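Local coordinates for protein endoglycosidase (Bacteroides thetaiotaomicron, PDB 6Q64) that probably hydrolyses O-glycosidic bonds as a family 18 glycoside hydrolase involved in the breakdown of complex N-glycans, at residues Q254-Y266 against T292-E304. The protein carries 1 engineered substitution. Numbering follows the deposited sequence.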
loop_
_atom_site.group_PDB
_atom_site.type_symbol
_atom_site.label_atom_id
_atom_site.label_comp_id
_atom_site.label_asym_id
_atom_site.label_seq_id
_atom_site.Cartn_x
_atom_site.Cartn_y
_atom_site.Cartn_z
ATOM N N GLN A 254 0.645 10.307 -0.577
ATOM C CA GLN A 254 1.592 10.844 0.401
ATOM C C GLN A 254 1.060 12.186 0.888
ATOM O O GLN A 254 1.550 13.187 0.417
ATOM C CB GLN A 254 2.951 11.008 -0.272
ATOM C CG GLN A 254 3.726 9.716 -0.399
ATOM C CD GLN A 254 3.517 8.980 -1.693
ATOM O OE1 GLN A 254 4.146 9.269 -2.707
ATOM N NE2 GLN A 254 2.699 7.950 -1.639
ATOM N N ALA A 255 0.170 12.199 1.875
ATOM C CA ALA A 255 -0.332 13.444 2.519
ATOM C C ALA A 255 0.576 13.852 3.686
ATOM O O ALA A 255 0.054 14.195 4.771
ATOM C CB ALA A 255 -1.757 13.254 2.998
ATOM N N TYR A 256 1.885 13.857 3.466
ATOM C CA TYR A 256 2.881 14.055 4.552
ATOM C C TYR A 256 2.764 15.485 5.135
ATOM O O TYR A 256 2.550 15.614 6.368
ATOM C CB TYR A 256 4.295 13.748 4.046
ATOM C CG TYR A 256 4.574 12.381 3.446
ATOM C CD1 TYR A 256 3.833 11.242 3.731
ATOM C CD2 TYR A 256 5.681 12.226 2.628
ATOM C CE1 TYR A 256 4.180 10.003 3.198
ATOM C CE2 TYR A 256 6.037 11.001 2.084
ATOM C CZ TYR A 256 5.298 9.873 2.380
ATOM O OH TYR A 256 5.698 8.696 1.784
ATOM N N TRP A 257 2.875 16.541 4.311
ATOM C CA TRP A 257 3.099 17.929 4.816
ATOM C C TRP A 257 1.834 18.792 4.734
ATOM O O TRP A 257 1.929 20.005 4.987
ATOM C CB TRP A 257 4.276 18.591 4.089
ATOM C CG TRP A 257 5.373 17.615 3.818
ATOM C CD1 TRP A 257 5.874 17.212 2.613
ATOM C CD2 TRP A 257 6.048 16.838 4.815
ATOM N NE1 TRP A 257 6.825 16.244 2.787
ATOM C CE2 TRP A 257 6.966 16.005 4.132
ATOM C CE3 TRP A 257 5.972 16.789 6.211
ATOM C CZ2 TRP A 257 7.821 15.142 4.813
ATOM C CZ3 TRP A 257 6.789 15.909 6.874
ATOM C CH2 TRP A 257 7.706 15.113 6.183
ATOM N N GLU A 258 0.683 18.193 4.471
ATOM C CA GLU A 258 -0.607 18.903 4.507
ATOM C C GLU A 258 -0.916 19.341 5.932
ATOM O O GLU A 258 -0.947 18.501 6.778
ATOM C CB GLU A 258 -1.705 18.002 3.948
ATOM C CG GLU A 258 -1.837 18.076 2.434
ATOM C CD GLU A 258 -0.764 17.377 1.619
ATOM O OE1 GLU A 258 -0.645 17.722 0.442
ATOM O OE2 GLU A 258 -0.060 16.481 2.152
ATOM N N SER A 259 -1.248 20.597 6.178
ATOM C CA SER A 259 -1.390 21.131 7.551
ATOM C C SER A 259 -2.851 21.361 7.953
ATOM O O SER A 259 -3.041 21.942 9.056
ATOM C CB SER A 259 -0.533 22.375 7.701
ATOM O OG SER A 259 -1.255 23.588 7.539
ATOM N N SER A 260 -3.834 20.953 7.121
ATOM C CA SER A 260 -5.307 21.218 7.280
ATOM C C SER A 260 -6.156 20.136 6.609
ATOM O O SER A 260 -5.747 19.606 5.564
ATOM C CB SER A 260 -5.706 22.555 6.727
ATOM O OG SER A 260 -5.754 22.528 5.304
ATOM N N THR A 261 -7.312 19.823 7.193
ATOM C CA THR A 261 -8.246 18.810 6.641
ATOM C C THR A 261 -8.518 19.172 5.190
ATOM O O THR A 261 -8.372 18.325 4.299
ATOM C CB THR A 261 -9.592 18.732 7.370
ATOM O OG1 THR A 261 -9.413 18.420 8.755
ATOM C CG2 THR A 261 -10.486 17.672 6.766
ATOM N N SER A 262 -8.863 20.425 4.954
ATOM C CA SER A 262 -9.432 20.785 3.640
ATOM C C SER A 262 -8.300 20.810 2.606
ATOM O O SER A 262 -8.544 20.378 1.476
ATOM C CB SER A 262 -10.333 21.997 3.733
ATOM O OG SER A 262 -9.630 23.165 3.420
ATOM N N SER A 263 -7.060 21.060 3.007
ATOM C CA SER A 263 -5.886 20.927 2.097
ATOM C C SER A 263 -5.628 19.456 1.747
ATOM O O SER A 263 -5.037 19.198 0.676
ATOM C CB SER A 263 -4.649 21.598 2.624
ATOM O OG SER A 263 -4.125 20.914 3.752
ATOM N N VAL A 264 -6.108 18.512 2.551
ATOM C CA VAL A 264 -5.925 17.058 2.255
ATOM C C VAL A 264 -7.009 16.622 1.273
ATOM O O VAL A 264 -6.681 15.948 0.297
ATOM C CB VAL A 264 -5.965 16.204 3.534
ATOM C CG1 VAL A 264 -5.774 14.718 3.260
ATOM C CG2 VAL A 264 -4.927 16.691 4.514
ATOM N N ILE A 265 -8.253 17.012 1.549
ATOM C CA ILE A 265 -9.417 16.806 0.641
ATOM C C ILE A 265 -9.076 17.381 -0.735
ATOM O O ILE A 265 -9.285 16.656 -1.733
ATOM C CB ILE A 265 -10.702 17.394 1.230
ATOM C CG1 ILE A 265 -10.907 16.911 2.672
ATOM C CG2 ILE A 265 -11.876 17.052 0.324
ATOM C CD1 ILE A 265 -12.286 17.063 3.234
ATOM N N TYR A 266 -8.479 18.573 -0.812
ATOM C CA TYR A 266 -8.185 19.177 -2.138
ATOM C C TYR A 266 -7.268 18.242 -2.918
ATOM O O TYR A 266 -7.406 18.114 -4.142
ATOM C CB TYR A 266 -7.603 20.581 -2.045
ATOM C CG TYR A 266 -7.140 21.094 -3.380
ATOM C CD1 TYR A 266 -5.928 20.670 -3.903
ATOM C CD2 TYR A 266 -7.894 21.980 -4.125
ATOM C CE1 TYR A 266 -5.452 21.123 -5.120
ATOM C CE2 TYR A 266 -7.430 22.458 -5.343
ATOM C CZ TYR A 266 -6.208 22.025 -5.847
ATOM O OH TYR A 266 -5.733 22.442 -7.061
ATOM N N THR A 292 5.201 11.559 17.034
ATOM C CA THR A 292 4.191 12.631 17.231
ATOM C C THR A 292 2.898 12.328 16.469
ATOM O O THR A 292 1.940 13.104 16.656
ATOM C CB THR A 292 4.772 13.990 16.821
ATOM O OG1 THR A 292 5.416 13.881 15.551
ATOM C CG2 THR A 292 5.771 14.517 17.822
ATOM N N GLY A 293 2.846 11.244 15.694
ATOM C CA GLY A 293 1.690 10.925 14.826
ATOM C C GLY A 293 1.557 11.939 13.700
ATOM O O GLY A 293 0.544 12.659 13.641
ATOM N N GLY A 294 2.623 12.045 12.916
ATOM C CA GLY A 294 2.875 13.070 11.889
ATOM C C GLY A 294 3.135 14.431 12.497
ATOM O O GLY A 294 3.531 14.466 13.653
ATOM N N ILE A 295 2.850 15.495 11.743
ATOM C CA ILE A 295 3.314 16.882 12.016
ATOM C C ILE A 295 2.666 17.391 13.305
ATOM O O ILE A 295 1.600 16.880 13.699
ATOM C CB ILE A 295 3.008 17.786 10.807
ATOM C CG1 ILE A 295 1.510 17.866 10.492
ATOM C CG2 ILE A 295 3.794 17.334 9.589
ATOM C CD1 ILE A 295 1.059 19.245 10.053
ATOM N N THR A 296 3.275 18.392 13.920
ATOM C CA THR A 296 2.892 18.848 15.275
ATOM C C THR A 296 1.962 20.054 15.187
ATOM O O THR A 296 1.325 20.372 16.216
ATOM C CB THR A 296 4.170 19.159 16.047
ATOM O OG1 THR A 296 4.773 20.201 15.290
ATOM C CG2 THR A 296 5.095 17.967 16.134
ATOM N N TYR A 297 1.921 20.674 14.000
ATOM C CA TYR A 297 1.220 21.942 13.672
ATOM C C TYR A 297 0.061 21.693 12.702
ATOM O O TYR A 297 -0.214 22.543 11.874
ATOM C CB TYR A 297 2.198 22.923 13.026
ATOM C CG TYR A 297 2.861 22.429 11.766
ATOM C CD1 TYR A 297 3.943 21.570 11.820
ATOM C CD2 TYR A 297 2.439 22.845 10.517
ATOM C CE1 TYR A 297 4.581 21.124 10.672
ATOM C CE2 TYR A 297 3.063 22.409 9.359
ATOM C CZ TYR A 297 4.138 21.540 9.431
ATOM O OH TYR A 297 4.767 21.101 8.299
ATOM N N TYR A 298 -0.599 20.547 12.789
ATOM C CA TYR A 298 -1.804 20.228 11.986
ATOM C C TYR A 298 -3.018 20.851 12.661
ATOM O O TYR A 298 -2.992 21.021 13.909
ATOM C CB TYR A 298 -2.038 18.725 11.869
ATOM C CG TYR A 298 -3.060 18.273 10.856
ATOM C CD1 TYR A 298 -2.720 18.123 9.517
ATOM C CD2 TYR A 298 -4.349 17.925 11.239
ATOM C CE1 TYR A 298 -3.641 17.667 8.583
ATOM C CE2 TYR A 298 -5.280 17.464 10.321
ATOM C CZ TYR A 298 -4.924 17.338 8.984
ATOM O OH TYR A 298 -5.798 16.847 8.060
ATOM N N THR A 299 -4.003 21.207 11.826
ATOM C CA THR A 299 -5.354 21.677 12.221
ATOM C C THR A 299 -6.397 20.767 11.585
ATOM O O THR A 299 -6.414 20.683 10.347
ATOM C CB THR A 299 -5.613 23.128 11.821
ATOM O OG1 THR A 299 -4.350 23.795 11.953
ATOM C CG2 THR A 299 -6.736 23.724 12.644
ATOM N N SER A 300 -7.174 20.083 12.429
ATOM C CA SER A 300 -8.274 19.171 12.036
ATOM C C SER A 300 -9.563 19.971 11.985
ATOM O O SER A 300 -9.702 20.930 12.741
ATOM C CB SER A 300 -8.434 17.998 12.985
ATOM O OG SER A 300 -9.518 17.160 12.599
ATOM N N VAL A 301 -10.491 19.466 11.194
ATOM C CA VAL A 301 -11.883 19.978 11.037
ATOM C C VAL A 301 -12.710 19.485 12.236
ATOM O O VAL A 301 -13.901 19.801 12.357
ATOM C CB VAL A 301 -12.396 19.503 9.659
ATOM C CG1 VAL A 301 -12.957 18.092 9.729
ATOM C CG2 VAL A 301 -13.365 20.482 9.050
ATOM N N ARG A 302 -12.088 18.662 13.069
ATOM C CA ARG A 302 -12.674 18.189 14.345
ATOM C C ARG A 302 -11.965 18.940 15.458
ATOM O O ARG A 302 -10.800 18.697 15.732
ATOM C CB ARG A 302 -12.520 16.675 14.442
ATOM C CG ARG A 302 -12.983 15.936 13.197
ATOM C CD ARG A 302 -13.372 14.549 13.589
ATOM N NE ARG A 302 -13.796 13.672 12.510
ATOM C CZ ARG A 302 -15.054 13.275 12.292
ATOM N NH1 ARG A 302 -16.051 13.700 13.042
ATOM N NH2 ARG A 302 -15.305 12.405 11.337
ATOM N N PRO A 303 -12.608 19.941 16.079
ATOM C CA PRO A 303 -11.894 20.782 17.034
ATOM C C PRO A 303 -11.303 19.903 18.147
ATOM O O PRO A 303 -10.162 20.075 18.452
ATOM C CB PRO A 303 -12.961 21.778 17.509
ATOM C CG PRO A 303 -14.295 21.115 17.161
ATOM C CD PRO A 303 -14.027 20.296 15.920
ATOM N N GLU A 304 -12.053 18.922 18.647
ATOM C CA GLU A 304 -11.627 18.085 19.800
ATOM C C GLU A 304 -10.312 17.345 19.493
ATOM O O GLU A 304 -9.532 17.141 20.415
ATOM C CB GLU A 304 -12.761 17.161 20.245
ATOM C CG GLU A 304 -13.035 16.003 19.335
ATOM C CD GLU A 304 -13.990 16.304 18.192
ATOM O OE1 GLU A 304 -14.412 15.318 17.580
ATOM O OE2 GLU A 304 -14.296 17.518 17.892
#
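Ser260 and Thr299 are joined by a single beta bridge, a small instance of how two loops can be pinned together backbone to backbone. Thr299 N donates to Ser259 O over 3.0 Å, and Thr261 N returns a weak bond to Thr299 O. Between them Ser260 CA directs its hydrogen at Thr299 O, 3.3 Å away, in a nearly straight CA-H...O contact (162°). A side-chain bond continues the pairing: Thr261 OG1 accepts from Val301 N at 2.9 Å. With OG1 anti to the carbonyl carbon (chi1 -59°), the methyl CG2 is left to pack across the Val301 side chain at about a right angle.

The setting is the TIM barrel of family 18. Residues 254-266 run from the C-terminal end of strand 251-254 into helix 261-268, with Ser260 at its N-cap, while residues 292-304 belong to the long loop preceding helix 311-317; the contact thus joins two neighbouring beta-alpha connections at the barrel rim.

Aromatic and aliphatic packing fills in around the bridge. With CG anti to the backbone N (chi1 -168°), the Tyr298 ring is carried across to the 258-261 backbone and lies with one face against Ser260 CA. Glu258 O sits in plane at the ring edge, 3.3 Å from Tyr298 CD1. Val264 CG2 lies 3.7 Å from Tyr298 OH. Asp315 OD2 is hydrogen-bonded to both Tyr298 OH and Thr261 OG1, while its OD1 binds Ser300 OG. Replacing Tyr298 with an alanine removes ring and hydroxyl, and would probably leave a gap beside Ser260 CA and Val264 CG2 and deprive Asp315 OD2 of one of its two hydroxyl partners. Ile295 reaches across with two branches: CG2 meets the edge of the Trp257 ring at CE3, 4.1 Å away, and CD1 touches Ser259 CA. Ser259 CB rests near Tyr297 CE2, 4.0 Å away.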